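Local coordinates for amino acid ABC transporter, periplasmic amino acid-binding protein, putative (Streptococcus pneumoniae, PDB 4I62), which binds L-arginine between its two lobes and, as a substrate-binding protein, probably delivers it to an amino acid ABC transporter in the membrane, at residues L41-N46 against E70-I75; N92-V97 against D103-G108. All coordinates share one frame; numbering follows the deposited sequence.

Contact 1 of 2, residues L41-N46 against E70-I75; sequences LVVALN and ELAKAI. With ARG (arginine), chain B.
Leu41 swings its CG away from the backbone N (chi1 176°), which carries CD2 out from the strand toward the helix, while Ile75, with CG1 beside its own N (chi1 -62°), leaves the CG2 branch to meet it. The two methyls, Leu41 CD2 and Ile75 CG2, touch at 3.8 Å where the side chains pass at a slant to each other. Two residues further on, Val43 CG2 reaches the methyl of Ala72, with 4.2 Å from CG2 to CB. Leu41 CD2 also comes loosely, at 4.2 Å, to Ala72 O, beyond the oxygen and well off the C=O line. The small alanine lets the helix come near here, and the CA atoms of Val43 and Ala72 are 7.4 Å apart. No hydrogen bond links the two segments; they meet mainly through buried aliphatic groups.

At the end of the strand the chain turns polar. Asn46 grips the guanidinium of the bound arginine twice: its carbonyl O takes NH1 of the ligand, and its OD1 takes NH2, each at 2.9 Å. OD1 is shared with Gln156 NE2, and ND2 is held by Met88 O, which fixes how the amide is turned.

Strand 40-45 is the central strand of a three-stranded parallel sheet, between strands 82-87 and 104-105. With helix 67-79 and strand 82-87 it forms a beta-alpha-beta crossover, the hairpin 54-65 being inserted before the helix, and segments 41-45 and 70-75 run nearly antiparallel, at 160°. Leu83 extends the apolar layer beside Val43 and Ala72, and Val242 and Thr245 of helix 236-251 pack against Ile75.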
# COMPACT_ATOMS: atom_id res chain seq x y z
N LEU A 41 18.44 8.70 4.07
CA LEU A 41 17.72 7.44 4.00
C LEU A 41 16.82 7.54 2.77
O LEU A 41 15.95 8.41 2.73
CB LEU A 41 16.86 7.26 5.26
CG LEU A 41 15.96 6.01 5.29
CD1 LEU A 41 16.79 4.75 5.46
CD2 LEU A 41 14.92 6.15 6.39
N VAL A 42 17.00 6.67 1.78
CA VAL A 42 16.20 6.72 0.55
C VAL A 42 15.07 5.70 0.63
O VAL A 42 15.32 4.51 0.79
CB VAL A 42 17.09 6.45 -0.69
CG1 VAL A 42 16.24 6.57 -1.95
CG2 VAL A 42 18.27 7.44 -0.77
N VAL A 43 13.84 6.19 0.56
CA VAL A 43 12.65 5.34 0.73
C VAL A 43 11.86 5.30 -0.58
O VAL A 43 11.37 6.32 -1.06
CB VAL A 43 11.77 5.91 1.85
CG1 VAL A 43 10.45 5.11 1.98
CG2 VAL A 43 12.51 5.87 3.22
N ALA A 44 11.73 4.10 -1.11
CA ALA A 44 10.92 3.86 -2.32
C ALA A 44 9.46 3.68 -1.96
O ALA A 44 9.13 2.97 -1.00
CB ALA A 44 11.43 2.64 -3.06
N LEU A 45 8.58 4.28 -2.75
CA LEU A 45 7.15 4.17 -2.50
C LEU A 45 6.36 4.58 -3.75
O LEU A 45 6.88 5.28 -4.62
CB LEU A 45 6.70 4.97 -1.28
CG LEU A 45 6.63 6.49 -1.42
CD1 LEU A 45 6.12 7.07 -0.12
CD2 LEU A 45 7.88 7.22 -1.88
N ASN A 46 5.09 4.17 -3.79
CA ASN A 46 4.18 4.56 -4.87
C ASN A 46 3.04 5.38 -4.27
O ASN A 46 2.14 4.80 -3.62
CB ASN A 46 3.65 3.30 -5.54
CG ASN A 46 2.53 3.62 -6.50
OD1 ASN A 46 1.39 3.13 -6.37
ND2 ASN A 46 2.81 4.52 -7.44
N GLU A 70 5.11 9.63 7.46
CA GLU A 70 5.41 9.94 8.86
C GLU A 70 6.26 8.84 9.51
O GLU A 70 7.17 9.15 10.29
CB GLU A 70 4.10 10.20 9.61
CG GLU A 70 3.32 11.39 9.06
CD GLU A 70 4.15 12.67 9.08
OE1 GLU A 70 4.70 12.98 10.15
OE2 GLU A 70 4.27 13.35 8.04
N LEU A 71 5.99 7.58 9.19
CA LEU A 71 6.83 6.48 9.65
C LEU A 71 8.25 6.65 9.12
O LEU A 71 9.23 6.51 9.87
CB LEU A 71 6.24 5.16 9.20
CG LEU A 71 7.03 3.88 9.51
CD1 LEU A 71 7.37 3.74 10.99
CD2 LEU A 71 6.31 2.64 9.01
N ALA A 72 8.39 6.97 7.84
CA ALA A 72 9.70 7.18 7.23
C ALA A 72 10.48 8.31 7.93
O ALA A 72 11.66 8.20 8.17
CB ALA A 72 9.55 7.48 5.74
N LYS A 73 9.78 9.42 8.22
CA LYS A 73 10.41 10.53 8.94
C LYS A 73 10.90 10.10 10.32
O LYS A 73 11.99 10.49 10.75
CB LYS A 73 9.40 11.68 9.11
CG LYS A 73 9.09 12.47 7.86
CD LYS A 73 7.99 13.52 8.17
CE LYS A 73 7.54 14.32 6.96
NZ LYS A 73 6.40 15.18 7.37
N ALA A 74 10.11 9.30 11.01
CA ALA A 74 10.50 8.83 12.33
C ALA A 74 11.74 7.94 12.26
O ALA A 74 12.63 8.02 13.11
CB ALA A 74 9.33 8.13 13.05
N ILE A 75 11.80 7.06 11.25
CA ILE A 75 12.97 6.21 11.07
C ILE A 75 14.21 7.05 10.75
O ILE A 75 15.27 6.82 11.30
CB ILE A 75 12.70 5.13 9.99
CG1 ILE A 75 11.56 4.22 10.42
CG2 ILE A 75 13.98 4.37 9.66
CD1 ILE A 75 11.01 3.35 9.29
N ARG B . -0.25 -4.47 0.01
CA ARG B . -0.12 -4.77 -1.44
C ARG B . 1.22 -5.42 -1.76
O ARG B . 2.16 -5.31 -0.95
CB ARG B . -0.39 -3.53 -2.28
CG ARG B . 0.50 -2.34 -1.91
CD ARG B . 0.42 -1.23 -2.94
NE ARG B . 1.03 -0.02 -2.41
CZ ARG B . 1.15 1.11 -3.06
NH1 ARG B . 1.73 2.15 -2.48
NH2 ARG B . 0.69 1.22 -4.31
OXT ARG B . 1.32 -6.01 -2.89

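Contact 2 of 2, residues N92-V97 against D103-G108; sequences NVLASV and DLAISG. With ARG (arginine), chain B.
The arginine pocket of this type II periplasmic binding fold takes part of its wall from the segment 103-108, which leaves the sheet and runs into the ligand site, and helix 90-98 packs against that segment. Ala105 is the meeting point: its methyl faces the helix and is touched by three side chains from about one turn of it. Val93 CG1 comes closest, 3.5 Å from Ala105 CB. Val97 CG2 lies 3.8 Å from the same CB, and Leu94 CD2 reaches it at 4.1 Å, its end bending in although its first bond runs past the strand. Val97 CG2, beside its own backbone N because CG1 takes the anti position (chi1 171°), also lies against the peptide joining Leu104 to Ala105. Further along, Val93 CG1 also comes within 4.3 Å of Ser107 CB, so the same methyl faces the strand residue and a pocket residue.

Beyond this apolar patch the chain becomes a row of acceptors. Ser107 O receives two donors of the ligand, NE at 2.9 Å and NH1 at 3.2 Å, and Ser107 OG accepts NH1 as well, 3.1 Å from it. The hydroxyl is anti to the Ser107 N (chi1 -166°), where it also accepts a hydrogen bond from Asn46 N. Gly108 O takes the amino N of the ligand at 2.8 Å, and Gly108 N is hydrogen-bonded to Asp68 OD2.

Two kinds of chemistry thus divide the segment. Ala105 meets Val93, Leu94 and Val97 of the helix through van der Waals contacts alone, and neutral oxygens of Ser107 and Gly108 receive the ligand's side chain and amino group; these dipoles would probably favour its cationic groups, complementing the formal charge of Glu198.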
# COMPACT_ATOMS: atom_id res chain seq x y z
N ASN A 92 7.79 -1.33 -9.38
CA ASN A 92 9.24 -1.15 -9.33
C ASN A 92 9.81 -0.95 -7.91
O ASN A 92 11.06 -0.89 -7.73
CB ASN A 92 9.64 0.03 -10.22
CG ASN A 92 9.30 -0.20 -11.69
OD1 ASN A 92 8.97 0.75 -12.42
ND2 ASN A 92 9.35 -1.43 -12.10
N VAL A 93 8.94 -0.82 -6.91
CA VAL A 93 9.38 -0.48 -5.55
C VAL A 93 10.31 -1.53 -4.94
O VAL A 93 11.44 -1.21 -4.49
CB VAL A 93 8.15 -0.23 -4.66
CG1 VAL A 93 8.49 -0.26 -3.18
CG2 VAL A 93 7.53 1.09 -5.01
N LEU A 94 9.90 -2.79 -4.93
CA LEU A 94 10.75 -3.80 -4.33
C LEU A 94 12.04 -4.01 -5.12
O LEU A 94 13.12 -4.17 -4.52
CB LEU A 94 9.97 -5.10 -4.11
CG LEU A 94 8.92 -5.02 -3.02
CD1 LEU A 94 8.03 -6.25 -2.98
CD2 LEU A 94 9.57 -4.74 -1.62
N ALA A 95 11.95 -3.99 -6.44
CA ALA A 95 13.14 -4.15 -7.26
C ALA A 95 14.19 -3.09 -6.93
O ALA A 95 15.39 -3.37 -6.95
CB ALA A 95 12.77 -4.10 -8.73
N SER A 96 13.73 -1.88 -6.63
CA SER A 96 14.66 -0.79 -6.33
C SER A 96 15.40 -1.02 -5.03
O SER A 96 16.57 -0.65 -4.89
CB SER A 96 13.92 0.54 -6.30
OG SER A 96 13.37 0.78 -7.57
N VAL A 97 14.75 -1.65 -4.07
CA VAL A 97 15.44 -2.01 -2.84
C VAL A 97 16.44 -3.13 -3.12
O VAL A 97 17.60 -3.09 -2.65
CB VAL A 97 14.42 -2.45 -1.78
CG1 VAL A 97 15.15 -3.04 -0.55
CG2 VAL A 97 13.58 -1.24 -1.37
N ASP A 103 16.97 2.38 0.02
CA ASP A 103 17.33 1.67 1.25
C ASP A 103 16.17 0.89 1.87
O ASP A 103 16.38 -0.19 2.44
CB ASP A 103 17.84 2.69 2.27
CG ASP A 103 19.05 3.44 1.77
OD1 ASP A 103 19.99 2.77 1.29
OD2 ASP A 103 19.06 4.70 1.80
N LEU A 104 14.97 1.45 1.79
CA LEU A 104 13.77 0.84 2.37
C LEU A 104 12.64 0.98 1.37
O LEU A 104 12.61 1.97 0.63
CB LEU A 104 13.32 1.54 3.67
CG LEU A 104 14.31 1.54 4.82
CD1 LEU A 104 13.75 2.38 5.97
CD2 LEU A 104 14.63 0.10 5.28
N ALA A 105 11.71 0.04 1.42
CA ALA A 105 10.39 0.23 0.81
C ALA A 105 9.41 0.42 1.95
O ALA A 105 9.24 -0.49 2.77
CB ALA A 105 9.98 -0.96 -0.04
N ILE A 106 8.78 1.59 1.99
CA ILE A 106 7.72 1.87 2.95
C ILE A 106 6.54 2.34 2.08
O ILE A 106 6.46 3.51 1.70
CB ILE A 106 8.09 2.93 4.02
CG1 ILE A 106 9.45 2.61 4.65
CG2 ILE A 106 6.98 2.96 5.07
CD1 ILE A 106 9.90 3.65 5.69
N SER A 107 5.67 1.39 1.73
CA SER A 107 4.75 1.64 0.64
C SER A 107 3.53 0.73 0.75
O SER A 107 3.04 0.21 -0.28
CB SER A 107 5.45 1.47 -0.71
OG SER A 107 4.71 2.02 -1.81
N GLY A 108 3.07 0.49 1.98
CA GLY A 108 1.96 -0.44 2.17
C GLY A 108 2.30 -1.84 1.70
O GLY A 108 1.43 -2.53 1.16
N ARG B . -0.25 -4.47 0.01
CA ARG B . -0.12 -4.77 -1.44
C ARG B . 1.22 -5.42 -1.76
O ARG B . 2.16 -5.31 -0.95
CB ARG B . -0.39 -3.53 -2.28
CG ARG B . 0.50 -2.34 -1.91
CD ARG B . 0.42 -1.23 -2.94
NE ARG B . 1.03 -0.02 -2.41
CZ ARG B . 1.15 1.11 -3.06
NH1 ARG B . 1.73 2.15 -2.48
NH2 ARG B . 0.69 1.22 -4.31
OXT ARG B . 1.32 -6.01 -2.89

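How the contacts relate
Both contacts are buried and share the parallel sheet, against whose neighbouring strands 40-45 and 104-105 helices 67-79 (contact 1) and 90-98 (contact 2) pack. Backbone bonding ties the strands together, probably including Val42 O to Asp103 N and Ala44 N to Leu104 O. Contact 1 buries less area, 129 against 221 Å², and its apolar pairs stand apart from the ligand end of the strand; the packing of contact 2 reaches a pocket residue. The two segments, 41-46 and 103-108, converge on the guanidinium, where Asn46 and Ser107 each offer both a backbone and a side-chain oxygen, whereas Gly108 alone among these three serves the ligand's amino group.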